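Local coordinates for replication initiator A family protein (Staphylococcus aureus CA-347, PDB 4PT7) that probably binds the replication origin of staphylococcal multiresistance plasmids through a winged-helix N-terminal domain and assembles there to initiate plasmid replication, at residues 18-23 and 38-43; 44-49 and 64-69; 93-98 and 106-111. All blocks are in the same frame, centred on the assembly; numbering follows the deposited sequence.

Contact 1. Residues 18-23 and 38-43; sequences QIPKVF and IAYAIL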
loop_
_atom_site.group_PDB
_atom_site.type_symbol
_atom_site.label_atom_id
_atom_site.label_comp_id
_atom_site.label_asym_id
_atom_site.label_seq_id
_atom_site.Cartn_x
_atom_site.Cartn_y
_atom_site.Cartn_z
ATOM N N GLN B 18 17.142 -2.919 10.013
ATOM C CA GLN B 18 17.224 -2.765 11.463
ATOM C C GLN B 18 16.323 -1.691 12.041
ATOM O O GLN B 18 16.445 -0.510 11.695
ATOM C CB GLN B 18 18.677 -2.457 11.872
ATOM C CG GLN B 18 19.666 -3.549 11.542
ATOM C CD GLN B 18 21.115 -3.122 11.766
ATOM O OE1 GLN B 18 21.909 -3.868 12.344
ATOM N NE2 GLN B 18 21.467 -1.924 11.300
ATOM N N ILE B 19 15.447 -2.089 12.956
ATOM C CA ILE B 19 14.556 -1.137 13.596
ATOM C C ILE B 19 15.015 -0.915 15.028
ATOM O O ILE B 19 15.216 -1.870 15.776
ATOM C CB ILE B 19 13.099 -1.646 13.629
ATOM C CG1 ILE B 19 12.625 -1.988 12.214
ATOM C CG2 ILE B 19 12.188 -0.568 14.228
ATOM C CD1 ILE B 19 11.270 -2.670 12.175
ATOM N N PRO B 20 15.212 0.352 15.421
ATOM C CA PRO B 20 15.647 0.670 16.783
ATOM C C PRO B 20 14.661 0.115 17.810
ATOM O O PRO B 20 13.450 0.321 17.689
ATOM C CB PRO B 20 15.671 2.197 16.787
ATOM C CG PRO B 20 16.057 2.524 15.388
ATOM C CD PRO B 20 15.226 1.556 14.571
ATOM N N LYS B 21 15.182 -0.582 18.816
ATOM C CA LYS B 21 14.351 -1.161 19.869
ATOM C C LYS B 21 13.587 -0.081 20.626
ATOM O O LYS B 21 12.484 -0.315 21.123
ATOM C CB LYS B 21 15.210 -1.964 20.856
ATOM C CG LYS B 21 15.742 -3.291 20.309
ATOM C CD LYS B 21 16.226 -4.197 21.451
ATOM C CE LYS B 21 16.743 -5.515 20.920
ATOM N NZ LYS B 21 17.200 -6.429 22.019
ATOM N N VAL B 22 14.177 1.103 20.709
ATOM C CA VAL B 22 13.537 2.210 21.400
ATOM C C VAL B 22 12.161 2.513 20.777
ATOM O O VAL B 22 11.300 3.094 21.430
ATOM C CB VAL B 22 14.456 3.468 21.376
ATOM C CG1 VAL B 22 14.630 3.963 19.956
ATOM C CG2 VAL B 22 13.897 4.557 22.277
ATOM N N PHE B 23 11.941 2.100 19.527
ATOM C CA PHE B 23 10.648 2.345 18.877
ATOM C C PHE B 23 9.558 1.464 19.483
ATOM O O PHE B 23 8.374 1.657 19.207
ATOM C CB PHE B 23 10.710 2.074 17.350
ATOM C CG PHE B 23 11.473 3.118 16.563
ATOM C CD1 PHE B 23 12.022 4.226 17.200
ATOM C CD2 PHE B 23 11.646 2.986 15.188
ATOM C CE1 PHE B 23 12.739 5.190 16.475
ATOM C CE2 PHE B 23 12.355 3.939 14.455
ATOM C CZ PHE B 23 12.904 5.043 15.097
ATOM N N ILE B 38 9.177 0.396 9.957
ATOM C CA ILE B 38 9.813 -0.356 8.890
ATOM C C ILE B 38 10.445 0.596 7.869
ATOM O O ILE B 38 11.618 0.437 7.514
ATOM C CB ILE B 38 8.785 -1.308 8.236
ATOM C CG1 ILE B 38 8.477 -2.446 9.218
ATOM C CG2 ILE B 38 9.308 -1.849 6.918
ATOM C CD1 ILE B 38 7.343 -3.351 8.807
ATOM N N ALA B 39 9.687 1.597 7.427
ATOM C CA ALA B 39 10.205 2.567 6.470
ATOM C C ALA B 39 11.496 3.185 7.015
ATOM O O ALA B 39 12.468 3.356 6.282
ATOM C CB ALA B 39 9.173 3.667 6.217
ATOM N N TYR B 40 11.496 3.526 8.302
ATOM C CA TYR B 40 12.670 4.128 8.922
ATOM C C TYR B 40 13.858 3.184 8.748
ATOM O O TYR B 40 14.948 3.608 8.357
ATOM C CB TYR B 40 12.423 4.369 10.414
ATOM C CG TYR B 40 13.619 4.942 11.145
ATOM C CD1 TYR B 40 13.782 6.325 11.299
ATOM C CD2 TYR B 40 14.617 4.099 11.650
ATOM C CE1 TYR B 40 14.919 6.849 11.931
ATOM C CE2 TYR B 40 15.745 4.612 12.284
ATOM C CZ TYR B 40 15.892 5.982 12.415
ATOM O OH TYR B 40 17.021 6.484 13.002
ATOM N N ALA B 41 13.632 1.899 9.020
ATOM C CA ALA B 41 14.699 0.911 8.914
ATOM C C ALA B 41 15.204 0.763 7.481
ATOM O O ALA B 41 16.394 0.560 7.255
ATOM C CB ALA B 41 14.225 -0.430 9.458
ATOM N N ILE B 42 14.305 0.869 6.509
ATOM C CA ILE B 42 14.703 0.758 5.115
ATOM C C ILE B 42 15.525 1.978 4.706
ATOM O O ILE B 42 16.543 1.842 4.026
ATOM C CB ILE B 42 13.481 0.612 4.184
ATOM C CG1 ILE B 42 12.750 -0.696 4.504
ATOM C CG2 ILE B 42 13.927 0.646 2.728
ATOM C CD1 ILE B 42 11.588 -1.011 3.582
ATOM N N LEU B 43 15.103 3.168 5.122
ATOM C CA LEU B 43 15.866 4.363 4.776
ATOM C C LEU B 43 17.242 4.333 5.453
ATOM O O LEU B 43 18.223 4.845 4.909
ATOM C CB LEU B 43 15.108 5.629 5.170
ATOM C CG LEU B 43 13.835 5.924 4.366
ATOM C CD1 LEU B 43 13.160 7.184 4.901
ATOM C CD2 LEU B 43 14.180 6.102 2.900
HETATM O O HOH W 1 18.250 -0.922 8.535
#

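Contact 2. Residues 44-49 and 64-69; sequences RDRLNL and FVYSNE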
loop_
_atom_site.group_PDB
_atom_site.type_symbol
_atom_site.label_atom_id
_atom_site.label_comp_id
_atom_site.label_asym_id
_atom_site.label_seq_id
_atom_site.Cartn_x
_atom_site.Cartn_y
_atom_site.Cartn_z
ATOM N N ARG B 44 17.309 3.721 6.636
ATOM C CA ARG B 44 18.557 3.618 7.385
ATOM C C ARG B 44 19.562 2.818 6.568
ATOM O O ARG B 44 20.733 3.185 6.460
ATOM C CB ARG B 44 18.309 2.925 8.733
ATOM C CG ARG B 44 19.570 2.629 9.517
ATOM C CD ARG B 44 19.265 1.902 10.814
ATOM N NE ARG B 44 19.905 2.618 11.903
ATOM C CZ ARG B 44 21.166 2.451 12.274
ATOM N NH1 ARG B 44 21.653 3.180 13.264
ATOM N NH2 ARG B 44 21.919 1.526 11.697
ATOM N N ASP B 45 19.085 1.722 5.991
ATOM C CA ASP B 45 19.913 0.861 5.167
ATOM C C ASP B 45 20.346 1.641 3.917
ATOM O O ASP B 45 21.412 1.397 3.368
ATOM C CB ASP B 45 19.116 -0.380 4.764
ATOM C CG ASP B 45 19.904 -1.313 3.865
ATOM O OD1 ASP B 45 20.787 -2.034 4.371
ATOM O OD2 ASP B 45 19.638 -1.316 2.642
ATOM N N ARG B 46 19.517 2.581 3.470
ATOM C CA ARG B 46 19.837 3.364 2.275
ATOM C C ARG B 46 20.987 4.349 2.463
ATOM O O ARG B 46 21.588 4.780 1.491
ATOM C CB ARG B 46 18.597 4.122 1.782
ATOM C CG ARG B 46 17.729 3.332 0.843
ATOM C CD ARG B 46 18.175 3.468 -0.594
ATOM N NE ARG B 46 17.627 2.380 -1.391
ATOM C CZ ARG B 46 17.648 2.328 -2.718
ATOM N NH1 ARG B 46 18.195 3.314 -3.425
ATOM N NH2 ARG B 46 17.122 1.278 -3.336
ATOM N N LEU B 47 21.281 4.705 3.710
ATOM C CA LEU B 47 22.368 5.631 4.018
ATOM C C LEU B 47 23.657 5.207 3.330
ATOM O O LEU B 47 24.486 6.048 2.979
ATOM C CB LEU B 47 22.592 5.696 5.531
ATOM C CG LEU B 47 21.462 6.334 6.344
ATOM C CD1 LEU B 47 21.714 6.171 7.845
ATOM C CD2 LEU B 47 21.359 7.789 5.965
ATOM N N ASN B 48 23.820 3.900 3.145
ATOM C CA ASN B 48 25.004 3.354 2.497
ATOM C C ASN B 48 25.086 3.870 1.065
ATOM O O ASN B 48 26.164 4.211 0.574
ATOM C CB ASN B 48 24.937 1.825 2.480
ATOM C CG ASN B 48 26.068 1.203 1.686
ATOM O OD1 ASN B 48 25.862 0.238 0.939
ATOM N ND2 ASN B 48 27.275 1.750 1.842
ATOM N N LEU B 49 23.939 3.906 0.399
ATOM C CA LEU B 49 23.871 4.379 -0.970
ATOM C C LEU B 49 24.040 5.893 -1.051
ATOM O O LEU B 49 24.631 6.393 -2.004
ATOM C CB LEU B 49 22.548 3.956 -1.614
ATOM C CG LEU B 49 22.364 2.441 -1.754
ATOM C CD1 LEU B 49 21.044 2.139 -2.445
ATOM C CD2 LEU B 49 23.530 1.857 -2.545
ATOM N N PHE B 64 19.206 12.431 1.739
ATOM C CA PHE B 64 18.600 11.802 0.568
ATOM C C PHE B 64 18.105 12.866 -0.402
ATOM O O PHE B 64 17.631 13.931 0.018
ATOM C CB PHE B 64 17.410 10.928 0.970
ATOM C CG PHE B 64 17.776 9.766 1.831
ATOM C CD1 PHE B 64 17.273 9.658 3.126
ATOM C CD2 PHE B 64 18.607 8.763 1.345
ATOM C CE1 PHE B 64 17.599 8.560 3.925
ATOM C CE2 PHE B 64 18.936 7.664 2.136
ATOM C CZ PHE B 64 18.431 7.563 3.426
ATOM N N VAL B 65 18.220 12.562 -1.693
ATOM C CA VAL B 65 17.780 13.458 -2.754
ATOM C C VAL B 65 16.889 12.641 -3.679
ATOM O O VAL B 65 16.935 12.793 -4.896
ATOM C CB VAL B 65 18.967 13.983 -3.590
ATOM C CG1 VAL B 65 18.526 15.178 -4.410
ATOM C CG2 VAL B 65 20.126 14.342 -2.696
ATOM N N TYR B 66 16.089 11.758 -3.098
ATOM C CA TYR B 66 15.211 10.906 -3.889
ATOM C C TYR B 66 13.878 11.585 -4.212
ATOM O O TYR B 66 13.308 12.302 -3.380
ATOM C CB TYR B 66 14.954 9.594 -3.145
ATOM C CG TYR B 66 16.136 8.642 -3.085
ATOM C CD1 TYR B 66 16.605 8.161 -1.861
ATOM C CD2 TYR B 66 16.735 8.166 -4.246
ATOM C CE1 TYR B 66 17.631 7.227 -1.797
ATOM C CE2 TYR B 66 17.770 7.223 -4.192
ATOM C CZ TYR B 66 18.207 6.760 -2.962
ATOM O OH TYR B 66 19.210 5.821 -2.896
ATOM N N SER B 67 13.388 11.365 -5.426
ATOM C CA SER B 67 12.106 11.940 -5.825
ATOM C C SER B 67 11.013 11.099 -5.190
ATOM O O SER B 67 11.276 9.994 -4.701
ATOM C CB SER B 67 11.946 11.921 -7.351
ATOM O OG SER B 67 12.004 10.601 -7.863
ATOM N N ASN B 68 9.794 11.624 -5.185
ATOM C CA ASN B 68 8.661 10.917 -4.609
ATOM C C ASN B 68 8.435 9.576 -5.298
ATOM O O ASN B 68 8.023 8.610 -4.664
ATOM C CB ASN B 68 7.410 11.783 -4.714
ATOM C CG ASN B 68 7.395 12.908 -3.698
ATOM O OD1 ASN B 68 6.649 13.878 -3.836
ATOM N ND2 ASN B 68 8.210 12.775 -2.659
ATOM N N GLU B 69 8.710 9.516 -6.598
ATOM C CA GLU B 69 8.541 8.281 -7.354
ATOM C C GLU B 69 9.547 7.242 -6.863
ATOM O O GLU B 69 9.228 6.059 -6.750
ATOM C CB GLU B 69 8.780 8.514 -8.863
ATOM C CG GLU B 69 7.702 9.310 -9.610
ATOM C CD GLU B 69 7.867 10.829 -9.539
ATOM O OE1 GLU B 69 7.072 11.525 -10.204
ATOM O OE2 GLU B 69 8.769 11.333 -8.833
#

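Contact 3. Residues 93-98 and 106-111; sequences GLLIQK and NILYLM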
loop_
_atom_site.group_PDB
_atom_site.type_symbol
_atom_site.label_atom_id
_atom_site.label_comp_id
_atom_site.label_asym_id
_atom_site.label_seq_id
_atom_site.Cartn_x
_atom_site.Cartn_y
_atom_site.Cartn_z
ATOM N N GLY B 93 10.664 13.797 15.111
ATOM C CA GLY B 93 12.045 14.211 14.949
ATOM C C GLY B 93 12.960 13.166 14.346
ATOM O O GLY B 93 14.174 13.266 14.471
ATOM N N LEU B 94 12.395 12.170 13.677
ATOM C CA LEU B 94 13.209 11.120 13.063
ATOM C C LEU B 94 13.542 11.442 11.614
ATOM O O LEU B 94 14.342 10.742 10.980
ATOM C CB LEU B 94 12.486 9.772 13.136
ATOM C CG LEU B 94 12.197 9.297 14.561
ATOM C CD1 LEU B 94 11.336 8.036 14.544
ATOM C CD2 LEU B 94 13.533 9.045 15.267
ATOM N N LEU B 95 12.945 12.511 11.094
ATOM C CA LEU B 95 13.164 12.898 9.709
ATOM C C LEU B 95 13.075 14.401 9.527
ATOM O O LEU B 95 12.154 15.037 10.042
ATOM C CB LEU B 95 12.115 12.229 8.814
ATOM C CG LEU B 95 12.200 12.485 7.308
ATOM C CD1 LEU B 95 13.439 11.808 6.761
ATOM C CD2 LEU B 95 10.957 11.939 6.614
ATOM N N ILE B 96 14.041 14.964 8.806
ATOM C CA ILE B 96 14.057 16.393 8.519
ATOM C C ILE B 96 13.827 16.529 7.021
ATOM O O ILE B 96 14.460 15.835 6.222
ATOM C CB ILE B 96 15.410 17.048 8.862
ATOM C CG1 ILE B 96 15.678 16.957 10.366
ATOM C CG2 ILE B 96 15.406 18.510 8.400
ATOM C CD1 ILE B 96 14.615 17.597 11.225
ATOM N N GLN B 97 12.929 17.430 6.642
ATOM C CA GLN B 97 12.609 17.629 5.234
ATOM C C GLN B 97 12.792 19.080 4.790
ATOM O O GLN B 97 12.113 19.979 5.290
ATOM C CB GLN B 97 11.164 17.179 4.978
ATOM C CG GLN B 97 10.778 17.081 3.509
ATOM C CD GLN B 97 9.402 16.460 3.296
ATOM O OE1 GLN B 97 8.997 16.201 2.162
ATOM N NE2 GLN B 97 8.678 16.219 4.389
ATOM N N LYS B 98 13.718 19.304 3.861
ATOM C CA LYS B 98 13.974 20.643 3.323
ATOM C C LYS B 98 13.476 20.701 1.879
ATOM O O LYS B 98 13.972 19.982 1.006
ATOM C CB LYS B 98 15.471 20.979 3.363
ATOM C CG LYS B 98 16.053 21.119 4.767
ATOM C CD LYS B 98 17.491 21.621 4.735
ATOM C CE LYS B 98 18.090 21.709 6.141
ATOM N NZ LYS B 98 17.309 22.603 7.044
ATOM N N ASN B 106 12.830 16.989 -2.736
ATOM C CA ASN B 106 13.105 17.580 -1.436
ATOM C C ASN B 106 14.302 16.886 -0.796
ATOM O O ASN B 106 14.573 15.719 -1.063
ATOM C CB ASN B 106 11.883 17.450 -0.521
ATOM C CG ASN B 106 10.669 18.181 -1.062
ATOM O OD1 ASN B 106 10.748 19.362 -1.413
ATOM N ND2 ASN B 106 9.538 17.483 -1.132
ATOM N N ILE B 107 15.026 17.618 0.039
ATOM C CA ILE B 107 16.178 17.064 0.731
ATOM C C ILE B 107 15.682 16.440 2.028
ATOM O O ILE B 107 15.081 17.125 2.851
ATOM C CB ILE B 107 17.203 18.156 1.088
ATOM C CG1 ILE B 107 17.616 18.916 -0.171
ATOM C CG2 ILE B 107 18.428 17.530 1.732
ATOM C CD1 ILE B 107 18.224 18.028 -1.228
ATOM N N LEU B 108 15.917 15.142 2.195
ATOM C CA LEU B 108 15.500 14.432 3.403
ATOM C C LEU B 108 16.704 14.001 4.240
ATOM O O LEU B 108 17.658 13.404 3.725
ATOM C CB LEU B 108 14.669 13.186 3.058
ATOM C CG LEU B 108 13.172 13.344 2.765
ATOM C CD1 LEU B 108 12.981 14.261 1.576
ATOM C CD2 LEU B 108 12.551 11.975 2.479
ATOM N N TYR B 109 16.648 14.311 5.531
ATOM C CA TYR B 109 17.704 13.939 6.464
ATOM C C TYR B 109 17.119 12.963 7.469
ATOM O O TYR B 109 16.233 13.327 8.251
ATOM C CB TYR B 109 18.229 15.145 7.251
ATOM C CG TYR B 109 19.195 16.031 6.509
ATOM C CD1 TYR B 109 18.751 17.156 5.824
ATOM C CD2 TYR B 109 20.566 15.759 6.519
ATOM C CE1 TYR B 109 19.648 17.994 5.161
ATOM C CE2 TYR B 109 21.468 16.586 5.862
ATOM C CZ TYR B 109 21.004 17.703 5.186
ATOM O OH TYR B 109 21.888 18.523 4.526
ATOM N N LEU B 110 17.601 11.724 7.446
ATOM C CA LEU B 110 17.130 10.736 8.405
ATOM C C LEU B 110 17.868 11.109 9.689
ATOM O O LEU B 110 19.021 11.541 9.628
ATOM C CB LEU B 110 17.540 9.330 7.979
ATOM C CG LEU B 110 16.498 8.215 8.088
ATOM C CD1 LEU B 110 17.203 6.914 8.454
ATOM C CD2 LEU B 110 15.455 8.552 9.121
ATOM N N MET B 111 17.216 10.942 10.835
ATOM C CA MET B 111 17.815 11.277 12.120
ATOM C C MET B 111 17.835 10.082 13.074
ATOM O O MET B 111 16.991 9.193 12.998
ATOM C CB MET B 111 17.027 12.411 12.770
ATOM C CG MET B 111 16.807 13.609 11.870
ATOM S SD MET B 111 18.331 14.430 11.416
ATOM C CE MET B 111 18.646 15.303 12.946
#

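Contact 1. Residues 18-23 and 38-43
Apolar packing of Ile19, Pro20 and Phe23 against Tyr40 and Ala41 lays the end of strand 16-20 and the turn after it on the side of helix 34-52, in the buried middle of the chain. Strand and helix run at 121° to each other, with axes 7.0 Å apart at the closest. Tyr40 has the largest share, with Ala41 and Ile19 close behind. With its CG anti to the backbone N (chi1 178°), the ring reaches out to the strand, and Phe23 meets it in a T-shaped pair: the CE2-CZ edge of Phe23 points at the face of Tyr40, ring centroids 5.0 Å apart and planes at 76°. Pro20 CB lies over the face of the Phe23 ring, while Pro20 CG comes to 3.8 Å from Tyr40 CE2. Ala41 CB sits against Gln18 O (3.2 Å) and Ile19 CG1 (3.5 Å), where strand and helix are nearest. No direct hydrogen bond joins the two segments; instead a water accepts from Gln18 N at 2.7 Å and donates to Ala41 O, also at 2.7 Å. The Tyr40 hydroxyl is hydrogen-bonded to the carbonyl of Met111. Residues 18-20 form a strand that finds its antiparallel sheet partner in the second subunit while its own helix backs it, an arrangement consistent with a part in subunit assembly.

Contact 2. Residues 44-49 and 64-69
Within the helix-turn-helix-type RepA N-terminal domain, Arg46 and Leu47 of helix 34-52 receive two aromatic side chains, Phe64 and Tyr66, from the segment that leads into helix 68-74. Arg46 meets both. Its CB lies 3.6 Å from Phe64 CE2, and the chain then bends at chi2 (-87°), which turns the guanidinium toward Tyr66. There NH1 donates to the Tyr66 hydroxyl, 2.8 Å from NH1 to OH, with an N-H...O angle of 153°. The oxygen lies in the guanidinium plane, at its edge, while the tyrosine ring stands steeply to that plane, 75° away. Leu49 CD1 covers one guanidinium face toward its rim. Leu47 starts out away from the aromatic segment, but its CD2 returns to 3.9 Å from Phe64 CZ, the two side chains crossing at about a right angle. Phe64 also packs on Leu108 and Leu110; its backbone bonds to Leu108, tying this segment to the beta hairpin, which corresponds to the wing if the domain is, as in relatives, a winged helix. Tyr66 in turn packs on Leu71 and Ile74 and sets its ring edge-to-face with Trp55. Just beyond, Ser67 is the N-cap of helix 68-74, its hydroxyl making a weak bond to the backbone N of Lys70. Arg46 NH1 has a second partner in a salt bridge to Asp129 of the second subunit.

Contact 3. Residues 93-98 and 106-111
Ile96 and Tyr109 form a hydrogen-bonded antiparallel pair at the middle of the hairpin, each N donating to the other's O at 2.8 Å. Lys98 and Ile107 repeat the pattern, Lys98 N donating to Ile107 O at 2.8 Å with a nearly straight N-H...O of 175°. Toward the other end Met111 N reaches Leu94 O at 2.9 Å from above the carbonyl plane. On the face of Ile96 and Tyr109, Met111 chi1 (-51°) and chi2 (-64°) bring its SD to 3.8 Å from Ile96 CG1; Lys98 lays its CE against the Tyr109 ring. On the face of Leu95, Gln97, Leu108 and Leu110, Leu95 CD1 packs on Leu108 CB at 4.1 Å, and Gln97 CG runs alongside Leu108 CD1. The Gln97 amide is held by Glu90, with a weak bond from Lys86, both on helix 79-91. That helix ends in a Schellman motif whose C' residue, Gly93, has positive phi and turns the chain into the first strand. Five backbone hydrogen bonds thus fix the register, while Leu95, Leu108 and Leu110 give one face its apolar contacts and Glu90 secures the polar end of Gln97 beside them.

In the fold
The three contacts follow one another along the chain, each closing before the next opens. Contacts 1 and 2 share helix 34-52, their centres about 14 Å apart; contact 3 is the hairpin, and its centre lies about 15 Å from that of contact 1 and about 11 Å from that of contact 2. Phe23 of contact 1 meets Leu94 of contact 3, and Leu43, on the shared helix, touches both Phe64 of contact 2 and Leu110 of contact 3, so the three contacts pack against one another. Contacts 1 and 2 also touch the second subunit, and Asn68 and Glu69 of contact 2 pack on a third; no other chain of the assembly touches contact 3.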